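Local coordinates for protein nucleoside phosphorylase, putative (PDB 3BJE) that acts as a homodimeric uridine phosphorylase, using phosphate to split uridine into uracil and ribose 1-phosphate, at residues T164-G169 with T208-P213; S185-E190 with F279-G284; L35-D40 with I76-G81. All coordinates share one frame; numbering follows the deposited sequence.

Contact 1 (T164-G169 with T208-P213)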
loop_
_atom_site.group_PDB
_atom_site.type_symbol
_atom_site.label_atom_id
_atom_site.label_comp_id
_atom_site.label_asym_id
_atom_site.label_seq_id
_atom_site.Cartn_x
_atom_site.Cartn_y
_atom_site.Cartn_z
ATOM N N THR A 164 8.083 -6.822 17.632
ATOM C CA THR A 164 9.211 -6.593 16.740
ATOM C C THR A 164 10.442 -6.110 17.492
ATOM O O THR A 164 10.332 -5.186 18.309
ATOM C CB THR A 164 8.864 -5.509 15.696
ATOM O OG1 THR A 164 7.756 -5.960 14.904
ATOM C CG2 THR A 164 10.069 -5.193 14.784
ATOM N N ARG A 165 11.579 -6.784 17.275
ATOM C CA ARG A 165 12.880 -6.213 17.602
ATOM C C ARG A 165 13.484 -5.731 16.282
ATOM O O ARG A 165 13.344 -4.581 15.947
ATOM C CB ARG A 165 13.792 -7.187 18.354
ATOM C CG ARG A 165 15.020 -6.486 18.898
ATOM C CD ARG A 165 15.971 -7.406 19.633
ATOM N NE ARG A 165 15.475 -7.910 20.918
ATOM C CZ ARG A 165 15.191 -9.193 21.179
ATOM N NH1 ARG A 165 15.305 -10.129 20.247
ATOM N NH2 ARG A 165 14.777 -9.546 22.391
ATOM N N HIS A 166 14.110 -6.615 15.499
ATOM C CA HIS A 166 14.618 -6.225 14.177
ATOM C C HIS A 166 13.553 -6.426 13.114
ATOM O O HIS A 166 12.556 -7.105 13.338
ATOM C CB HIS A 166 15.883 -7.026 13.831
ATOM C CG HIS A 166 17.008 -6.799 14.796
ATOM N ND1 HIS A 166 17.218 -7.608 15.890
ATOM C CD2 HIS A 166 17.964 -5.836 14.852
ATOM C CE1 HIS A 166 18.260 -7.163 16.574
ATOM N NE2 HIS A 166 18.744 -6.098 15.958
ATOM N N ALA A 167 13.762 -5.786 11.970
ATOM C CA ALA A 167 12.846 -5.884 10.844
ATOM C C ALA A 167 13.622 -6.131 9.553
ATOM O O ALA A 167 14.703 -5.591 9.357
ATOM C CB ALA A 167 12.065 -4.599 10.702
ATOM N N ILE A 168 13.036 -6.950 8.683
ATOM C CA ILE A 168 13.499 -7.122 7.311
ATOM C C ILE A 168 12.500 -6.463 6.384
ATOM O O ILE A 168 11.314 -6.796 6.410
ATOM C CB ILE A 168 13.594 -8.597 6.928
ATOM C CG1 ILE A 168 14.572 -9.343 7.846
ATOM C CG2 ILE A 168 14.039 -8.753 5.456
ATOM C CD1 ILE A 168 14.252 -10.826 7.981
ATOM N N GLY A 169 12.972 -5.503 5.587
ATOM C CA GLY A 169 12.173 -4.881 4.543
ATOM C C GLY A 169 12.293 -5.673 3.268
ATOM O O GLY A 169 13.296 -5.589 2.580
ATOM N N THR A 208 16.957 -3.490 6.182
ATOM C CA THR A 208 16.666 -3.854 7.553
ATOM C C THR A 208 16.379 -2.617 8.383
ATOM O O THR A 208 16.703 -1.491 7.989
ATOM C CB THR A 208 17.851 -4.610 8.185
ATOM O OG1 THR A 208 19.021 -3.795 8.127
ATOM C CG2 THR A 208 18.135 -5.959 7.453
ATOM N N SER A 209 15.796 -2.844 9.547
ATOM C CA SER A 209 15.667 -1.807 10.577
ATOM C C SER A 209 15.496 -2.465 11.952
ATOM O O SER A 209 15.721 -3.672 12.126
ATOM C CB SER A 209 14.495 -0.869 10.254
ATOM O OG SER A 209 14.526 0.319 11.041
ATOM N N MET A 210 15.124 -1.655 12.932
ATOM C CA MET A 210 14.930 -2.154 14.282
ATOM C C MET A 210 13.964 -1.217 14.992
ATOM O O MET A 210 14.036 0.001 14.821
ATOM C CB MET A 210 16.263 -2.194 15.028
ATOM C CG MET A 210 16.217 -2.971 16.342
ATOM S SD MET A 210 17.751 -2.899 17.312
ATOM C CE MET A 210 17.856 -1.156 17.653
ATOM N N ALA A 211 13.067 -1.792 15.778
ATOM C CA ALA A 211 12.248 -1.018 16.715
ATOM C C ALA A 211 13.162 -0.393 17.757
ATOM O O ALA A 211 14.204 -0.961 18.117
ATOM C CB ALA A 211 11.222 -1.922 17.395
ATOM N N HIS A 212 12.763 0.770 18.256
ATOM C CA HIS A 212 13.535 1.438 19.301
ATOM C C HIS A 212 13.496 0.559 20.533
ATOM O O HIS A 212 12.420 0.070 20.903
ATOM C CB HIS A 212 12.948 2.814 19.610
ATOM C CG HIS A 212 13.847 3.665 20.443
ATOM N ND1 HIS A 212 14.026 3.463 21.795
ATOM C CD2 HIS A 212 14.641 4.709 20.110
ATOM C CE1 HIS A 212 14.883 4.351 22.262
ATOM N NE2 HIS A 212 15.275 5.116 21.258
ATOM N N PRO A 213 14.666 0.328 21.177
ATOM C CA PRO A 213 14.729 -0.547 22.348
ATOM C C PRO A 213 13.763 -0.161 23.458
ATOM O O PRO A 213 13.230 -1.036 24.139
ATOM C CB PRO A 213 16.182 -0.396 22.815
ATOM C CG PRO A 213 16.936 -0.039 21.571
ATOM C CD PRO A 213 15.999 0.827 20.795
#

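Contact 2 (S185-E190 with F279-G284)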
loop_
_atom_site.group_PDB
_atom_site.type_symbol
_atom_site.label_atom_id
_atom_site.label_comp_id
_atom_site.label_asym_id
_atom_site.label_seq_id
_atom_site.Cartn_x
_atom_site.Cartn_y
_atom_site.Cartn_z
ATOM N N SER A 185 23.679 -1.263 11.854
ATOM C CA SER A 185 24.387 -1.902 12.958
ATOM C C SER A 185 24.971 -3.238 12.528
ATOM O O SER A 185 24.568 -3.798 11.507
ATOM C CB SER A 185 23.424 -2.152 14.100
ATOM O OG SER A 185 22.465 -3.129 13.725
ATOM N N LYS A 186 25.903 -3.751 13.323
ATOM C CA LYS A 186 26.453 -5.074 13.083
ATOM C C LYS A 186 25.353 -6.139 13.075
ATOM O O LYS A 186 25.356 -7.029 12.209
ATOM C CB LYS A 186 27.514 -5.423 14.129
ATOM C CG LYS A 186 28.737 -4.525 14.108
ATOM C CD LYS A 186 29.496 -4.598 12.789
ATOM C CE LYS A 186 30.869 -3.930 12.905
ATOM N NZ LYS A 186 31.619 -3.944 11.608
ATOM N N ASP A 187 24.403 -6.049 14.008
ATOM C CA ASP A 187 23.313 -7.023 14.042
ATOM C C ASP A 187 22.489 -6.990 12.746
ATOM O O ASP A 187 22.153 -8.038 12.171
ATOM C CB ASP A 187 22.408 -6.775 15.242
ATOM C CG ASP A 187 22.987 -7.305 16.531
ATOM O OD1 ASP A 187 24.011 -8.027 16.509
ATOM O OD2 ASP A 187 22.394 -7.013 17.590
ATOM N N GLN A 188 22.164 -5.788 12.276
ATOM C CA GLN A 188 21.415 -5.670 11.018
ATOM C C GLN A 188 22.218 -6.172 9.803
ATOM O O GLN A 188 21.649 -6.752 8.864
ATOM C CB GLN A 188 20.962 -4.224 10.799
ATOM C CG GLN A 188 19.780 -3.828 11.674
ATOM C CD GLN A 188 19.244 -2.445 11.392
ATOM O OE1 GLN A 188 19.049 -2.059 10.240
ATOM N NE2 GLN A 188 18.996 -1.680 12.456
ATOM N N GLN A 189 23.529 -5.942 9.802
ATOM C CA GLN A 189 24.369 -6.456 8.716
ATOM C C GLN A 189 24.340 -7.985 8.674
ATOM O O GLN A 189 24.317 -8.586 7.586
ATOM C CB GLN A 189 25.812 -5.983 8.873
ATOM C CG GLN A 189 26.017 -4.526 8.527
ATOM C CD GLN A 189 27.396 -4.041 8.884
ATOM O OE1 GLN A 189 28.392 -4.699 8.586
ATOM N NE2 GLN A 189 27.467 -2.890 9.544
ATOM N N GLU A 190 24.340 -8.614 9.850
ATOM C CA GLU A 190 24.292 -10.069 9.949
ATOM C C GLU A 190 22.940 -10.613 9.468
ATOM O O GLU A 190 22.882 -11.594 8.724
ATOM C CB GLU A 190 24.572 -10.500 11.393
ATOM C CG GLU A 190 24.580 -12.008 11.620
ATOM C CD GLU A 190 25.680 -12.761 10.860
ATOM O OE1 GLU A 190 26.547 -12.138 10.182
ATOM O OE2 GLU A 190 25.660 -14.006 10.948
ATOM N N PHE A 279 19.480 -16.002 13.562
ATOM C CA PHE A 279 20.418 -14.906 13.536
ATOM C C PHE A 279 21.189 -14.922 14.834
ATOM O O PHE A 279 20.603 -14.765 15.897
ATOM C CB PHE A 279 19.678 -13.575 13.388
ATOM C CG PHE A 279 18.716 -13.536 12.220
ATOM C CD1 PHE A 279 19.159 -13.827 10.936
ATOM C CD2 PHE A 279 17.377 -13.223 12.410
ATOM C CE1 PHE A 279 18.303 -13.812 9.876
ATOM C CE2 PHE A 279 16.498 -13.192 11.329
ATOM C CZ PHE A 279 16.966 -13.482 10.060
ATOM N N ASN A 280 22.500 -15.115 14.735
ATOM C CA ASN A 280 23.384 -15.071 15.901
ATOM C C ASN A 280 23.791 -13.629 16.138
ATOM O O ASN A 280 24.770 -13.142 15.574
ATOM C CB ASN A 280 24.596 -15.954 15.660
ATOM C CG ASN A 280 24.225 -17.420 15.553
ATOM O OD1 ASN A 280 23.476 -17.943 16.381
ATOM N ND2 ASN A 280 24.735 -18.089 14.525
ATOM N N LEU A 281 23.012 -12.938 16.961
ATOM C CA LEU A 281 23.171 -11.501 17.143
ATOM C C LEU A 281 23.829 -11.150 18.482
ATOM O O LEU A 281 24.025 -12.012 19.348
ATOM C CB LEU A 281 21.817 -10.812 16.972
ATOM C CG LEU A 281 21.151 -11.102 15.623
ATOM C CD1 LEU A 281 19.849 -10.316 15.478
ATOM C CD2 LEU A 281 22.083 -10.741 14.471
ATOM N N SER A 282 24.174 -9.875 18.636
ATOM C CA SER A 282 25.006 -9.426 19.762
ATOM C C SER A 282 24.439 -9.829 21.106
ATOM O O SER A 282 25.188 -10.202 22.001
ATOM C CB SER A 282 25.208 -7.910 19.731
ATOM O OG SER A 282 23.987 -7.225 19.943
ATOM N N ASN A 283 23.123 -9.743 21.257
ATOM C CA ASN A 283 22.486 -10.060 22.537
ATOM C C ASN A 283 21.790 -11.419 22.534
ATOM O O ASN A 283 20.929 -11.673 23.370
ATOM C CB ASN A 283 21.505 -8.943 22.914
ATOM C CG ASN A 283 22.200 -7.593 23.122
ATOM O OD1 ASN A 283 21.800 -6.577 22.542
ATOM N ND2 ASN A 283 23.250 -7.581 23.951
ATOM N N GLY A 284 22.172 -12.290 21.598
ATOM C CA GLY A 284 21.627 -13.640 21.522
ATOM C C GLY A 284 21.029 -13.984 20.174
ATOM O O GLY A 284 21.111 -13.208 19.222
HETATM O O HOH W 1 20.635 -8.433 19.328
HETATM O O HOH W 2 23.790 -15.409 12.198
#

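Contact 3 (L35-D40 with I76-G81)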
loop_
_atom_site.group_PDB
_atom_site.type_symbol
_atom_site.label_atom_id
_atom_site.label_comp_id
_atom_site.label_asym_id
_atom_site.label_seq_id
_atom_site.Cartn_x
_atom_site.Cartn_y
_atom_site.Cartn_z
ATOM N N LEU A 35 -4.040 12.119 6.000
ATOM C CA LEU A 35 -4.381 12.201 7.413
ATOM C C LEU A 35 -4.968 13.588 7.673
ATOM O O LEU A 35 -4.267 14.601 7.584
ATOM C CB LEU A 35 -3.131 11.958 8.256
ATOM C CG LEU A 35 -3.266 12.219 9.750
ATOM C CD1 LEU A 35 -4.263 11.232 10.439
ATOM C CD2 LEU A 35 -1.877 12.185 10.381
ATOM N N LYS A 36 -6.270 13.635 7.943
ATOM C CA LYS A 36 -6.981 14.902 8.047
ATOM C C LYS A 36 -7.001 15.404 9.475
ATOM O O LYS A 36 -8.049 15.574 10.099
ATOM C CB LYS A 36 -8.387 14.758 7.460
ATOM C CG LYS A 36 -8.386 14.467 5.967
ATOM C CD LYS A 36 -7.700 15.585 5.188
ATOM C CE LYS A 36 -8.091 15.600 3.737
ATOM N NZ LYS A 36 -7.283 16.615 2.993
ATOM N N CYS A 37 -5.799 15.672 9.966
ATOM C CA CYS A 37 -5.549 16.042 11.351
ATOM C C CYS A 37 -4.754 17.336 11.354
ATOM O O CYS A 37 -3.953 17.575 10.448
ATOM C CB CYS A 37 -4.753 14.924 12.014
ATOM S SG CYS A 37 -4.439 15.139 13.752
ATOM N N LYS A 38 -5.014 18.195 12.340
ATOM C CA LYS A 38 -4.300 19.470 12.472
ATOM C C LYS A 38 -3.234 19.304 13.537
ATOM O O LYS A 38 -3.339 18.404 14.370
ATOM C CB LYS A 38 -5.274 20.587 12.875
ATOM C CG LYS A 38 -6.526 20.647 12.024
ATOM C CD LYS A 38 -7.334 21.910 12.300
ATOM C CE LYS A 38 -8.666 21.881 11.563
ATOM N NZ LYS A 38 -9.640 20.983 12.249
ATOM N N SER A 39 -2.217 20.167 13.545
ATOM C CA SER A 39 -1.106 20.013 14.503
ATOM C C SER A 39 -1.595 19.851 15.945
ATOM O O SER A 39 -1.114 18.984 16.678
ATOM C CB SER A 39 -0.151 21.196 14.446
ATOM O OG SER A 39 0.558 21.242 13.217
ATOM N N ASP A 40 -2.549 20.688 16.345
ATOM C CA ASP A 40 -2.971 20.713 17.744
ATOM C C ASP A 40 -3.908 19.569 18.122
ATOM O O ASP A 40 -4.296 19.453 19.282
ATOM C CB ASP A 40 -3.540 22.086 18.165
ATOM C CG ASP A 40 -4.886 22.433 17.525
ATOM O OD1 ASP A 40 -5.437 21.670 16.707
ATOM O OD2 ASP A 40 -5.400 23.527 17.857
ATOM N N ILE A 76 -7.935 6.385 6.178
ATOM C CA ILE A 76 -7.144 7.067 7.208
ATOM C C ILE A 76 -8.066 7.741 8.232
ATOM O O ILE A 76 -8.654 8.779 7.970
ATOM C CB ILE A 76 -6.188 8.105 6.574
ATOM C CG1 ILE A 76 -5.428 7.506 5.374
ATOM C CG2 ILE A 76 -5.201 8.654 7.618
ATOM C CD1 ILE A 76 -4.651 6.273 5.696
ATOM N N ARG A 77 -8.195 7.109 9.399
ATOM C CA ARG A 77 -9.039 7.602 10.490
ATOM C C ARG A 77 -8.169 7.921 11.690
ATOM O O ARG A 77 -7.172 7.243 11.918
ATOM C CB ARG A 77 -10.066 6.553 10.892
ATOM C CG ARG A 77 -10.957 6.068 9.790
ATOM C CD ARG A 77 -11.994 5.101 10.371
ATOM N NE ARG A 77 -12.773 5.758 11.420
ATOM C CZ ARG A 77 -13.447 5.154 12.395
ATOM N NH1 ARG A 77 -13.466 3.830 12.525
ATOM N NH2 ARG A 77 -14.106 5.904 13.263
ATOM N N PHE A 78 -8.536 8.933 12.465
ATOM C CA PHE A 78 -7.868 9.175 13.737
ATOM C C PHE A 78 -8.850 9.562 14.832
ATOM O O PHE A 78 -9.968 10.037 14.586
ATOM C CB PHE A 78 -6.753 10.224 13.616
ATOM C CG PHE A 78 -7.216 11.632 13.836
ATOM C CD1 PHE A 78 -7.142 12.214 15.089
ATOM C CD2 PHE A 78 -7.730 12.381 12.775
ATOM C CE1 PHE A 78 -7.577 13.494 15.298
ATOM C CE2 PHE A 78 -8.171 13.674 12.979
ATOM C CZ PHE A 78 -8.103 14.229 14.237
ATOM N N ALA A 79 -8.391 9.369 16.061
ATOM C CA ALA A 79 -9.091 9.869 17.247
ATOM C C ALA A 79 -8.041 10.144 18.295
ATOM O O ALA A 79 -7.123 9.343 18.478
ATOM C CB ALA A 79 -10.096 8.837 17.762
ATOM N N THR A 80 -8.200 11.251 19.001
ATOM C CA THR A 80 -7.249 11.675 20.024
ATOM C C THR A 80 -7.989 11.876 21.329
ATOM O O THR A 80 -8.941 12.642 21.380
ATOM C CB THR A 80 -6.570 12.996 19.601
ATOM O OG1 THR A 80 -5.813 12.750 18.406
ATOM C CG2 THR A 80 -5.666 13.524 20.721
ATOM N N GLY A 81 -7.557 11.162 22.367
ATOM C CA GLY A 81 -8.094 11.330 23.717
ATOM C C GLY A 81 -6.945 11.199 24.693
ATOM O O GLY A 81 -5.834 11.631 24.399
HETATM O O HOH W 3 -8.132 11.451 8.900
#

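Contact 1 (T164-G169 with T208-P213)
A167 and S209 face each other as an antiparallel hydrogen-bonded pair, each backbone N donating to the other's O: A167 N to S209 O at 2.9 Å, S209 N to A167 O at 3.0 Å. A third bond joins A211 N to R165 O at 2.8 Å. R165 O also takes the CA-H of M210, so two donors from neighbouring residues converge on one oxygen.

The side chains of H166 and M210 run alongside each other and point the same way. M210 SD lies 3.6 Å from H166 NE2 and 4.2 Å from the ring centroid, in a sulfur-aromatic contact. CG of M210 is anti to its backbone N (chi1 -168°), an extended start that carries CG and SD out beside the H166 ring, to which the sulfur stands obliquely, 40° off the normal.

The ladder, from the H166-M210 pair to the I168-T208 pair, links strand 161-169 of the phosphorylase fold to strand 207-210. Their short segments 167-169 and 208-210 come within 4.7 Å, their directions differing by 149°. The chain of 161-169 turns a corner at R165 and H166, just where M210 packs. On the face of A167 and S209, the S209 side chain reaches C299 and Y300 of helix 295-305.

Farther out, E286 OE2 bonds H166 ND1 and fixes the imidazole that M210 packs against. T164 O, 3.5 Å from A211 CB, is hydrogen-bonded by T216 OG1 of helix 213-228.

Contact 2 (S185-E190 with F279-G284)
D187 and S282 supply the direct polar part of this contact. The backbone N of S282 donates to D187 OD1 at 2.8 Å with an N-H...O angle of 156°, reaching the syn side of that oxygen from 25° out of the carboxylate plane. The other oxygen, OD2, is also 2.8 Å from S282 OG, although that hydroxyl proton has another acceptor within reach. One carboxylate thus spans the backbone and side chain of a single serine. A chi1 of 66° keeps the S282 hydroxyl beside its own backbone N, and the two can therefore reach the two oxygens of one carboxylate.

Two waters extend the polar contact. One donates to D187 OD2 at 2.9 Å and makes a weak bond with N283 N. The other joins E190 OE2 to N280 N, accepting from the amide at 2.9 Å; R193 forms a salt bridge with that same OE2.

Helix 186-198 begins here, with S185 as N-cap: its OG accepts from Q188 N. D187 is therefore in the first turn, where the helix dipole would tend to stabilise its negative charge. Opposite, L281 to G284 form a type I turn, closed by paired backbone bonds between L281 and G284, that connects strand 279-281 to 284-292 as a beta hairpin.

Van der Waals packing centres on L281. Its CD2 methyl meets carbon at E190 CB, 4.0 Å away, and at E190 CG, the leucine and glutamate side chains crossing obliquely. The leucine also has polar neighbours: D187 O is 3.5 Å from CD2, and D187 OD1 approaches CB. The buried F279 packs on I191, I194 and V195 farther along helix 186-198.

Contact 3 (L35-D40 with I76-G81)
The F78 ring receives C37 over one face and the carbonyl oxygen of K36 at its edge. C37 SG stands 3.9 Å from the ring centroid, only 16° off the normal, a Cys sulfur-aromatic contact offset toward the rim. C37 CB covers the same ring at 22° off the normal, a CH-pi contact, with its nearest ring atom F78 CE2 3.8 Å away. Near the ring plane, K36 O comes 3.5 Å from F78 CE2. The thiol reaches the ring because SG is anti to the backbone N (chi1 -176°), carrying it across toward CZ and CE1.

L35 meets the base of the phenylalanine side chain, at CB. Its CD1 methyl lies 4.2 Å from F78 CB and 3.9 Å from I76 CG2, with the leucine crossing both side chains at about a right angle. I76 CG2 also comes within 3.6 Å of L35 CA, so the isoleucine branch meets backbone as well as side chain.

K36 is the centre of an inverse gamma turn, in which C37 N makes a weak bond to L35 O. K36 and F78 touch strand 69-73, while L35 and C37 rest on L110 of helix 97-112. N99 of that helix is a calcium ligand, its side chain about 5 Å from that of I76.

A single water links the two backbones, accepting from K36 N and donating to I76 O. Between these two segments, packing against F78 and I76 carries the contact, while the water satisfies two backbone polar atoms in a largely buried setting.

Contacts 1 and 2 are neighbours, their centres 11 Å apart, and interlock along the chain: strand 161-169, helix 186-198 and strand 207-210 follow in succession, and the later 279-284 packs against the helix. They touch directly, L281 CD1 lying 3.7 Å from H166 CE1. Contact 3 closes earlier in the sequence, about 26 Å from contact 1 and 37 Å from contact 2, centre to centre. Contact 1 is an internal strand pairing; contact 2 joins a helix start to a hairpin near the surface; contact 3, across the chain's centre from contact 2, ties an N-terminal loop to a strand. Contacts 1 and 2 lie away from the ligand sites, whereas contact 3 lies near the calcium site.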